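Local coordinates for protein fimbrium subunit Fim1C (Bacteroides vulgatus, PDB 4QB7) that is probably a component of the fimbrium tip, part of the surface filaments that mediate cell adhesion and biofilm formation, at residues A[94-99]-A[122-127]; A[138-143]-A[213-218]; A[174-179]-A[287-292]. All coordinates share one frame; numbering follows the deposited sequence.

Interaction 1 of 3, residues A[94-99]-A[122-127]. With SO4 (sulfate ion), chain P.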
loop_
_atom_site.group_PDB
_atom_site.type_symbol
_atom_site.label_atom_id
_atom_site.label_comp_id
_atom_site.label_asym_id
_atom_site.label_seq_id
_atom_site.Cartn_x
_atom_site.Cartn_y
_atom_site.Cartn_z
ATOM N N PHE A 94 -6.690 19.619 -0.358
ATOM C CA PHE A 94 -6.585 18.161 -0.255
ATOM C C PHE A 94 -5.717 17.712 -1.415
ATOM O O PHE A 94 -5.675 18.391 -2.446
ATOM C CB PHE A 94 -7.964 17.462 -0.285
ATOM C CG PHE A 94 -8.906 17.902 0.803
ATOM C CD1 PHE A 94 -8.833 17.345 2.077
ATOM C CD2 PHE A 94 -9.862 18.884 0.561
ATOM C CE1 PHE A 94 -9.705 17.764 3.085
ATOM C CE2 PHE A 94 -10.745 19.289 1.568
ATOM C CZ PHE A 94 -10.644 18.743 2.825
ATOM N N ALA A 95 -5.039 16.583 -1.274
ATOM C CA ALA A 95 -4.194 16.076 -2.346
ATOM C C ALA A 95 -4.114 14.563 -2.274
ATOM O O ALA A 95 -4.300 14.000 -1.197
ATOM C CB ALA A 95 -2.803 16.682 -2.250
ATOM N N TYR A 96 -3.839 13.915 -3.415
ATOM C CA TYR A 96 -3.640 12.462 -3.519
ATOM C C TYR A 96 -2.523 12.193 -4.548
ATOM O O TYR A 96 -2.179 13.054 -5.367
ATOM C CB TYR A 96 -4.962 11.722 -3.911
ATOM C CG TYR A 96 -5.297 11.862 -5.377
ATOM C CD1 TYR A 96 -5.883 13.024 -5.868
ATOM C CD2 TYR A 96 -4.908 10.887 -6.299
ATOM C CE1 TYR A 96 -6.067 13.222 -7.234
ATOM C CE2 TYR A 96 -5.059 11.088 -7.671
ATOM C CZ TYR A 96 -5.636 12.261 -8.131
ATOM O OH TYR A 96 -5.838 12.458 -9.472
ATOM N N ALA A 97 -1.989 10.986 -4.524
ATOM C CA ALA A 97 -0.973 10.554 -5.481
ATOM C C ALA A 97 -0.977 9.029 -5.564
ATOM O O ALA A 97 -1.380 8.373 -4.595
ATOM C CB ALA A 97 0.407 11.091 -5.129
ATOM N N PRO A 98 -0.607 8.444 -6.736
ATOM C CA PRO A 98 -0.135 9.101 -7.976
ATOM C C PRO A 98 -1.301 9.767 -8.693
ATOM O O PRO A 98 -2.439 9.354 -8.503
ATOM C CB PRO A 98 0.467 7.933 -8.770
ATOM C CG PRO A 98 -0.326 6.751 -8.333
ATOM C CD PRO A 98 -0.617 6.976 -6.881
ATOM N N TYR A 99 -1.030 10.810 -9.477
ATOM C CA TYR A 99 -2.075 11.538 -10.192
ATOM C C TYR A 99 -2.844 10.655 -11.199
ATOM O O TYR A 99 -2.241 9.860 -11.912
ATOM C CB TYR A 99 -1.447 12.723 -10.903
ATOM C CG TYR A 99 -2.396 13.517 -11.769
ATOM C CD1 TYR A 99 -3.230 14.485 -11.217
ATOM C CD2 TYR A 99 -2.401 13.364 -13.155
ATOM C CE1 TYR A 99 -4.106 15.220 -12.011
ATOM C CE2 TYR A 99 -3.237 14.128 -13.963
ATOM C CZ TYR A 99 -4.102 15.042 -13.385
ATOM O OH TYR A 99 -4.926 15.798 -14.181
ATOM N N PRO A 122 -13.503 15.690 -0.355
ATOM C CA PRO A 122 -13.634 14.733 -1.471
ATOM C C PRO A 122 -13.540 13.252 -1.051
ATOM O O PRO A 122 -13.377 12.915 0.141
ATOM C CB PRO A 122 -12.484 15.141 -2.398
ATOM C CG PRO A 122 -11.447 15.689 -1.480
ATOM C CD PRO A 122 -12.208 16.401 -0.401
ATOM N N THR A 123 -13.711 12.354 -2.047
ATOM C CA THR A 123 -13.596 10.898 -1.878
ATOM C C THR A 123 -12.842 10.326 -3.075
ATOM O O THR A 123 -12.714 11.000 -4.112
ATOM C CB THR A 123 -14.958 10.159 -1.664
ATOM O OG1 THR A 123 -15.756 10.169 -2.851
ATOM C CG2 THR A 123 -15.752 10.681 -0.497
ATOM N N ILE A 124 -12.320 9.096 -2.900
ATOM C CA ILE A 124 -11.623 8.287 -3.883
ATOM C C ILE A 124 -12.187 6.883 -3.830
ATOM O O ILE A 124 -12.218 6.285 -2.753
ATOM C CB ILE A 124 -10.095 8.258 -3.641
ATOM C CG1 ILE A 124 -9.406 9.559 -4.084
ATOM C CG2 ILE A 124 -9.434 7.020 -4.291
ATOM C CD1 ILE A 124 -7.979 9.644 -3.624
ATOM N N THR A 125 -12.637 6.360 -4.986
ATOM C CA THR A 125 -13.011 4.966 -5.159
ATOM C C THR A 125 -11.759 4.316 -5.753
ATOM O O THR A 125 -11.279 4.735 -6.822
ATOM C CB THR A 125 -14.268 4.801 -5.991
ATOM O OG1 THR A 125 -15.330 5.445 -5.303
ATOM C CG2 THR A 125 -14.615 3.319 -6.229
ATOM N N PHE A 126 -11.201 3.345 -5.024
ATOM C CA PHE A 126 -9.952 2.721 -5.407
ATOM C C PHE A 126 -10.071 1.195 -5.553
ATOM O O PHE A 126 -10.670 0.522 -4.707
ATOM C CB PHE A 126 -8.901 3.090 -4.351
ATOM C CG PHE A 126 -7.502 2.548 -4.551
ATOM C CD1 PHE A 126 -6.646 3.113 -5.490
ATOM C CD2 PHE A 126 -7.015 1.526 -3.744
ATOM C CE1 PHE A 126 -5.357 2.617 -5.667
ATOM C CE2 PHE A 126 -5.720 1.043 -3.915
ATOM C CZ PHE A 126 -4.900 1.589 -4.876
ATOM N N GLU A 127 -9.491 0.667 -6.651
ATOM C CA GLU A 127 -9.404 -0.759 -6.972
ATOM C C GLU A 127 -7.945 -1.186 -6.953
ATOM O O GLU A 127 -7.082 -0.468 -7.460
ATOM C CB GLU A 127 -10.042 -1.089 -8.330
ATOM C CG GLU A 127 -10.382 -2.565 -8.463
ATOM C CD GLU A 127 -10.677 -3.129 -9.840
ATOM O OE1 GLU A 127 -11.020 -2.355 -10.762
ATOM O OE2 GLU A 127 -10.577 -4.368 -9.990
HETATM S S SO4 P . -4.094 16.155 -17.478
HETATM O O1 SO4 P . -5.307 16.036 -16.665
HETATM O O2 SO4 P . -3.304 17.353 -17.093
HETATM O O3 SO4 P . -3.248 14.971 -17.321
HETATM O O4 SO4 P . -4.515 16.239 -18.877
#
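P122 sets its CD over one face of the F94 ring in a CH-pi contact, 3.8 Å from the ring centroid, displaced toward the rim, and 3.5 Å from F94 CD2. Two residues along, the terminal CD1 of I124 meets Y96 at the root of its side chain, 3.7 Å from CB, and approaches the ring obliquely. F94 CG is anti to the carbonyl carbon (chi1 -58°), which carries the ring to P122, and chi2 near -83° turns a face to CD. The touching parts, 94-96 and 122-124, run almost in the same direction, 12° apart, yet belong to two sheets, so the contact is packing between the layers of a β-sandwich. F43 and Y45 of strand 40-47 also cover P122, and L113 touches both Y96 and I124. The Y96 hydroxyl is tied to N66 and to the backbone N of E100. Past the cis peptide before P98, Y99 stacks on H68 and gives its OH to a sulfate, probably from the crystallisation liquor, 2.5 Å from O1. A phenylalanine in place of Y99 would probably leave that sulfate oxygen without its hydroxyl donor. The contact itself is wholly apolar, consistent with association by shape fit and burial of apolar surface.

Interaction 2 of 3, residues A[138-143]-A[213-218]. With SO4 (sulfate ion), chain Q.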
loop_
_atom_site.group_PDB
_atom_site.type_symbol
_atom_site.label_atom_id
_atom_site.label_comp_id
_atom_site.label_asym_id
_atom_site.label_seq_id
_atom_site.Cartn_x
_atom_site.Cartn_y
_atom_site.Cartn_z
ATOM N N ILE A 138 -0.518 0.112 -6.771
ATOM C CA ILE A 138 -0.371 1.528 -6.503
ATOM C C ILE A 138 -0.189 1.774 -5.004
ATOM O O ILE A 138 -0.929 1.227 -4.187
ATOM C CB ILE A 138 -1.630 2.246 -7.064
ATOM C CG1 ILE A 138 -1.820 2.040 -8.600
ATOM C CG2 ILE A 138 -1.723 3.707 -6.632
ATOM C CD1 ILE A 138 -0.653 2.366 -9.503
ATOM N N ASP A 139 0.805 2.601 -4.645
ATOM C CA ASP A 139 1.020 3.037 -3.261
ATOM C C ASP A 139 0.266 4.370 -3.143
ATOM O O ASP A 139 0.837 5.438 -3.393
ATOM C CB ASP A 139 2.524 3.141 -2.941
ATOM C CG ASP A 139 2.881 3.702 -1.576
ATOM O OD1 ASP A 139 1.983 3.750 -0.697
ATOM O OD2 ASP A 139 4.071 4.098 -1.382
ATOM N N LEU A 140 -1.060 4.283 -2.864
ATOM C CA LEU A 140 -1.959 5.425 -2.765
ATOM C C LEU A 140 -1.641 6.243 -1.535
ATOM O O LEU A 140 -1.716 5.738 -0.412
ATOM C CB LEU A 140 -3.438 4.980 -2.754
ATOM C CG LEU A 140 -4.496 6.103 -2.658
ATOM C CD1 LEU A 140 -4.551 6.934 -3.930
ATOM C CD2 LEU A 140 -5.855 5.549 -2.281
ATOM N N VAL A 141 -1.293 7.520 -1.755
ATOM C CA VAL A 141 -0.982 8.452 -0.679
ATOM C C VAL A 141 -1.988 9.586 -0.720
ATOM O O VAL A 141 -2.482 9.950 -1.789
ATOM C CB VAL A 141 0.492 8.967 -0.668
ATOM C CG1 VAL A 141 1.483 7.843 -0.468
ATOM C CG2 VAL A 141 0.836 9.777 -1.902
ATOM N N THR A 142 -2.344 10.117 0.439
ATOM C CA THR A 142 -3.279 11.241 0.474
ATOM C C THR A 142 -2.819 12.262 1.470
ATOM O O THR A 142 -1.988 11.985 2.333
ATOM C CB THR A 142 -4.729 10.844 0.796
ATOM O OG1 THR A 142 -4.830 10.594 2.207
ATOM C CG2 THR A 142 -5.232 9.684 -0.037
ATOM N N ASP A 143 -3.405 13.436 1.361
ATOM C CA ASP A 143 -3.164 14.532 2.253
ATOM C C ASP A 143 -4.489 15.204 2.591
ATOM O O ASP A 143 -5.123 15.790 1.720
ATOM C CB ASP A 143 -2.175 15.526 1.636
ATOM C CG ASP A 143 -1.783 16.631 2.585
ATOM O OD1 ASP A 143 -2.356 16.692 3.696
ATOM O OD2 ASP A 143 -0.935 17.454 2.209
ATOM N N ASP A 213 -10.276 10.533 7.022
ATOM C CA ASP A 213 -9.134 9.701 6.668
ATOM C C ASP A 213 -9.417 8.188 6.977
ATOM O O ASP A 213 -8.664 7.518 7.684
ATOM C CB ASP A 213 -7.869 10.242 7.374
ATOM C CG ASP A 213 -6.593 9.448 7.228
ATOM O OD1 ASP A 213 -6.310 8.985 6.110
ATOM O OD2 ASP A 213 -5.881 9.290 8.238
ATOM N N THR A 214 -10.536 7.679 6.455
ATOM C CA THR A 214 -10.943 6.293 6.624
ATOM C C THR A 214 -11.494 5.744 5.330
ATOM O O THR A 214 -11.980 6.490 4.472
ATOM C CB THR A 214 -12.009 6.088 7.750
ATOM O OG1 THR A 214 -13.235 6.685 7.381
ATOM C CG2 THR A 214 -11.575 6.556 9.119
ATOM N N TRP A 215 -11.431 4.408 5.221
ATOM C CA TRP A 215 -11.966 3.571 4.160
ATOM C C TRP A 215 -13.316 2.994 4.563
ATOM O O TRP A 215 -13.529 2.605 5.721
ATOM C CB TRP A 215 -11.012 2.400 3.885
ATOM C CG TRP A 215 -9.745 2.775 3.196
ATOM C CD1 TRP A 215 -8.535 3.000 3.776
ATOM C CD2 TRP A 215 -9.554 2.943 1.782
ATOM N NE1 TRP A 215 -7.591 3.265 2.809
ATOM C CE2 TRP A 215 -8.193 3.249 1.577
ATOM C CE3 TRP A 215 -10.398 2.842 0.664
ATOM C CZ2 TRP A 215 -7.655 3.435 0.304
ATOM C CZ3 TRP A 215 -9.863 3.036 -0.599
ATOM C CH2 TRP A 215 -8.511 3.338 -0.769
ATOM N N GLU A 216 -14.205 2.885 3.589
ATOM C CA GLU A 216 -15.495 2.238 3.756
ATOM C C GLU A 216 -15.777 1.385 2.494
ATOM O O GLU A 216 -15.073 1.526 1.496
ATOM C CB GLU A 216 -16.596 3.249 4.073
ATOM C CG GLU A 216 -16.789 4.321 3.024
ATOM C CD GLU A 216 -18.101 5.065 3.144
ATOM O OE1 GLU A 216 -18.476 5.415 4.285
ATOM O OE2 GLU A 216 -18.764 5.284 2.104
ATOM N N ALA A 217 -16.759 0.474 2.552
ATOM C CA ALA A 217 -17.103 -0.392 1.420
ATOM C C ALA A 217 -17.723 0.400 0.292
ATOM O O ALA A 217 -18.283 1.476 0.535
ATOM C CB ALA A 217 -18.074 -1.469 1.865
ATOM N N ILE A 218 -17.681 -0.153 -0.939
ATOM C CA ILE A 218 -18.373 0.485 -2.058
ATOM C C ILE A 218 -19.897 0.220 -1.870
ATOM O O ILE A 218 -20.286 -0.718 -1.175
ATOM C CB ILE A 218 -17.840 0.125 -3.477
ATOM C CG1 ILE A 218 -17.844 -1.360 -3.768
ATOM C CG2 ILE A 218 -16.487 0.740 -3.736
ATOM C CD1 ILE A 218 -18.166 -1.669 -5.207
HETATM S S SO4 Q . -17.454 -0.296 6.181
HETATM O O1 SO4 Q . -17.614 -1.290 7.255
HETATM O O2 SO4 Q . -18.639 -0.276 5.309
HETATM O O3 SO4 Q . -17.265 1.030 6.781
HETATM O O4 SO4 Q . -16.265 -0.642 5.410
HETATM O O HOH W 1 -4.014 10.775 4.978
#
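L140 and W215 make the direct apolar contact. The leucine methyl CD2 meets the far end of the indole's six-membered ring at an oblique angle, 3.8 Å from CH2 and equally near CZ2. L140 CG is anti to the backbone N (chi1 -180°) and CD2 continues extended from CA, so this methyl leads toward the indole. F126 of strand 123-127 touches both side chains, and Y208 meets the indole edge-to-face. Beside the touched carbons, the indole NE1 donates to the carbonyl O of V167, which pins the ring's rotation and satisfies a polar atom in a buried residue.

The backbone on the tryptophan side is a hairpin arm: strand 214-217 pairs antiparallel with 203-209, and D213 and T214 together oppose K209 in a G1 β-bulge. D213 takes up the left-handed conformation (phi 56°, psi 53°) at this bulge. The contact thus joins the antiparallel sheet of strands 203-209 and 214-217 to the mixed sheet carrying strand 141-143, two layers of a β-sandwich.

Polar links are indirect. T142 OG1 and D213 OD1 stand 4.5 Å apart, and a water spans them, 2.9 Å from T142 OG1 and donating to D213 OD1 at 3.1 Å. The Y208 hydroxyl bonds to both side chains as well, while K321 forms a salt bridge with D213 OD1, so that this carboxylate oxygen has three partners, the water, Y208 and K321.

Farther along the hairpin, the backbone N of A217 makes two weak hydrogen bonds to a sulfate, to O4 at 3.1 Å and O2 at 3.4 Å; Y203 OH binds the same ion.

Interaction 3 of 3, residues A[174-179]-A[287-292]. With SO4 (sulfate ion), chain B; SO4 (sulfate ion), chain K; SO4 (sulfate ion), chain J.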
loop_
_atom_site.group_PDB
_atom_site.type_symbol
_atom_site.label_atom_id
_atom_site.label_comp_id
_atom_site.label_asym_id
_atom_site.label_seq_id
_atom_site.Cartn_x
_atom_site.Cartn_y
_atom_site.Cartn_z
ATOM N N ILE A 174 7.663 -11.403 3.551
ATOM C CA ILE A 174 7.314 -12.689 4.134
ATOM C C ILE A 174 8.649 -13.429 4.157
ATOM O O ILE A 174 9.251 -13.650 3.103
ATOM C CB ILE A 174 6.162 -13.429 3.438
ATOM C CG1 ILE A 174 4.898 -12.559 3.452
ATOM C CG2 ILE A 174 5.915 -14.752 4.163
ATOM C CD1 ILE A 174 3.814 -12.967 2.574
ATOM N N LYS A 175 9.181 -13.647 5.375
ATOM C CA LYS A 175 10.459 -14.286 5.653
ATOM C C LYS A 175 10.228 -15.685 6.234
ATOM O O LYS A 175 9.302 -15.857 7.023
ATOM C CB LYS A 175 11.238 -13.418 6.645
ATOM C CG LYS A 175 11.756 -12.085 6.106
ATOM C CD LYS A 175 12.641 -11.457 7.139
ATOM C CE LYS A 175 13.288 -10.173 6.692
ATOM N NZ LYS A 175 13.694 -9.353 7.866
ATOM N N VAL A 176 11.045 -16.692 5.857
ATOM C CA VAL A 176 10.877 -18.075 6.346
ATOM C C VAL A 176 12.171 -18.639 6.937
ATOM O O VAL A 176 13.250 -18.344 6.444
ATOM C CB VAL A 176 10.343 -19.036 5.245
ATOM C CG1 VAL A 176 9.875 -20.349 5.850
ATOM C CG2 VAL A 176 9.212 -18.409 4.428
ATOM N N LYS A 177 12.061 -19.485 7.976
ATOM C CA LYS A 177 13.221 -20.183 8.551
ATOM C C LYS A 177 12.795 -21.483 9.234
ATOM O O LYS A 177 11.696 -21.521 9.787
ATOM C CB LYS A 177 13.984 -19.300 9.553
ATOM C CG LYS A 177 13.138 -18.789 10.697
ATOM C CD LYS A 177 13.934 -18.181 11.788
ATOM C CE LYS A 177 12.995 -17.525 12.766
ATOM N NZ LYS A 177 13.726 -16.686 13.747
ATOM N N PRO A 178 13.658 -22.528 9.293
ATOM C CA PRO A 178 13.317 -23.705 10.113
ATOM C C PRO A 178 13.525 -23.368 11.605
ATOM O O PRO A 178 14.155 -22.336 11.902
ATOM C CB PRO A 178 14.315 -24.748 9.622
ATOM C CG PRO A 178 15.530 -23.951 9.267
ATOM C CD PRO A 178 15.018 -22.655 8.715
ATOM N N ASP A 179 12.992 -24.193 12.551
ATOM C CA ASP A 179 13.151 -23.886 13.992
ATOM C C ASP A 179 14.503 -24.378 14.545
ATOM O O ASP A 179 14.891 -23.995 15.644
ATOM C CB ASP A 179 11.977 -24.429 14.850
ATOM C CG ASP A 179 11.797 -25.937 14.863
ATOM O OD1 ASP A 179 12.138 -26.588 13.845
ATOM O OD2 ASP A 179 11.240 -26.461 15.858
ATOM N N LEU A 287 -2.222 -17.557 4.691
ATOM C CA LEU A 287 -1.267 -17.836 3.626
ATOM C C LEU A 287 -1.329 -19.333 3.285
ATOM O O LEU A 287 -1.604 -20.134 4.164
ATOM C CB LEU A 287 0.175 -17.455 4.035
ATOM C CG LEU A 287 0.495 -15.998 4.359
ATOM C CD1 LEU A 287 1.932 -15.889 4.844
ATOM C CD2 LEU A 287 0.310 -15.095 3.164
ATOM N N LYS A 288 -1.089 -19.703 2.025
ATOM C CA LYS A 288 -0.986 -21.086 1.541
ATOM C C LYS A 288 0.434 -21.203 1.003
ATOM O O LYS A 288 0.785 -20.490 0.062
ATOM C CB LYS A 288 -2.062 -21.427 0.483
ATOM C CG LYS A 288 -3.517 -21.361 0.962
ATOM C CD LYS A 288 -3.831 -22.366 2.068
ATOM C CE LYS A 288 -5.303 -22.503 2.307
ATOM N NZ LYS A 288 -5.914 -23.431 1.334
ATOM N N ILE A 289 1.291 -21.986 1.673
ATOM C CA ILE A 289 2.699 -22.078 1.300
ATOM C C ILE A 289 3.046 -23.465 0.765
ATOM O O ILE A 289 2.443 -24.479 1.170
ATOM C CB ILE A 289 3.598 -21.662 2.492
ATOM C CG1 ILE A 289 5.043 -21.336 2.033
ATOM C CG2 ILE A 289 3.525 -22.663 3.651
ATOM C CD1 ILE A 289 5.949 -20.641 3.056
ATOM N N ASN A 290 4.014 -23.482 -0.190
ATOM C CA ASN A 290 4.573 -24.685 -0.833
ATOM C C ASN A 290 6.067 -24.705 -0.592
ATOM O O ASN A 290 6.724 -23.695 -0.811
ATOM C CB ASN A 290 4.291 -24.676 -2.337
ATOM C CG ASN A 290 2.853 -24.762 -2.742
ATOM O OD1 ASN A 290 1.929 -24.676 -1.934
ATOM N ND2 ASN A 290 2.633 -24.978 -4.027
ATOM N N TYR A 291 6.609 -25.798 -0.114
ATOM C CA TYR A 291 8.044 -25.878 0.169
ATOM C C TYR A 291 8.532 -27.314 0.066
ATOM O O TYR A 291 7.749 -28.258 0.199
ATOM C CB TYR A 291 8.423 -25.256 1.541
ATOM C CG TYR A 291 7.719 -25.853 2.734
ATOM C CD1 TYR A 291 6.425 -25.467 3.068
ATOM C CD2 TYR A 291 8.361 -26.776 3.559
ATOM C CE1 TYR A 291 5.776 -25.997 4.184
ATOM C CE2 TYR A 291 7.716 -27.326 4.670
ATOM C CZ TYR A 291 6.422 -26.929 4.979
ATOM O OH TYR A 291 5.768 -27.437 6.071
ATOM N N ASP A 292 9.834 -27.457 -0.231
ATOM C CA ASP A 292 10.543 -28.726 -0.406
ATOM C C ASP A 292 11.644 -28.851 0.606
ATOM O O ASP A 292 12.401 -27.899 0.793
ATOM C CB ASP A 292 11.128 -28.787 -1.832
ATOM C CG ASP A 292 10.089 -28.748 -2.944
ATOM O OD1 ASP A 292 8.945 -29.199 -2.708
ATOM O OD2 ASP A 292 10.433 -28.303 -4.068
HETATM S S SO4 B . 14.371 -13.226 12.185
HETATM O O1 SO4 B . 15.684 -12.675 12.511
HETATM O O2 SO4 B . 13.428 -13.040 13.298
HETATM O O3 SO4 B . 13.854 -12.538 10.993
HETATM O O4 SO4 B . 14.582 -14.648 11.940
HETATM S S SO4 K . 5.152 -25.279 -6.424
HETATM O O1 SO4 K . 6.207 -26.003 -5.812
HETATM O O2 SO4 K . 4.048 -26.196 -6.604
HETATM O O3 SO4 K . 4.766 -24.240 -5.519
HETATM O O4 SO4 K . 5.612 -24.707 -7.723
HETATM S S SO4 J . 7.302 -29.778 8.506
HETATM O O1 SO4 J . 8.720 -29.822 8.863
HETATM O O2 SO4 J . 6.717 -31.092 8.791
HETATM O O3 SO4 J . 6.612 -28.717 9.259
HETATM O O4 SO4 J . 7.152 -29.500 7.091
#
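I174 and L287 reach toward each other tip to tip: I174 CD1 lies 4.1 Å from L287 CD2, and both CD1 and CG2 of the isoleucine come near the other leucine methyl, CD1. V176 and I289 repeat the arrangement, with V176 CG2 4.2 Å from I289 CD1. I289 reaches that far because CG1 is anti to the backbone N (chi1 -163°) and the chain runs on extended to its terminal methyl. The CA atoms of I174 and L287 are 10.0 Å apart, a spacing bridged by branched side chains. Neighbouring strands and a loop extend this apolar layer: L329 and L193 also touch I174, while I331 and the loop residue V252 touch V176. Strand 159-178 belongs to the mixed sheet and strand 286-296 to an antiparallel one, so the four residues are part of the filling of a β-sandwich.

Polar ends meet sulfates probably taken from the crystallisation liquor. K177, extended beyond CG, places NZ 2.9 Å from O4 of one ion. N290 ND2 donates to O3 of a second at 2.7 Å, with a weak bond to O2, while N290 OD1 accepts from the backbone N of N309; bonds on both ends fix which way the amide is turned. Y291 OH donates to O4 of a third at 2.7 Å, an oxygen lying at the ring edge in its plane. K288 forms a salt bridge with E228.

The contact between the sheets therefore rests on van der Waals packing of buried aliphatic groups, while K177, K288 and N290, at intervening positions, take charged or polar partners.

Interactions 1 and 2 are close neighbours, their centres about 7 Å apart, and strands 90-97 and 141-143 join them as antiparallel partners: A95 O lies 2.8 Å from D143 N and A97 N 3.0 Å from V141 O, both probable hydrogen bonds. Interaction 3 lies across the chain's centre, about 36 Å from interaction 1 and 31 Å from interaction 2 between centres, at the other end of the elongated molecule. Strand 159-178, interrupted by a bulge or short loop, pairs with 141-143 and also carries the 174-179 segment of interaction 3. Along the chain interaction 1 closes first, whereas interactions 2 and 3 have alternating segments, so both sandwich regions are interlaced in sequence and coupled by this long strand.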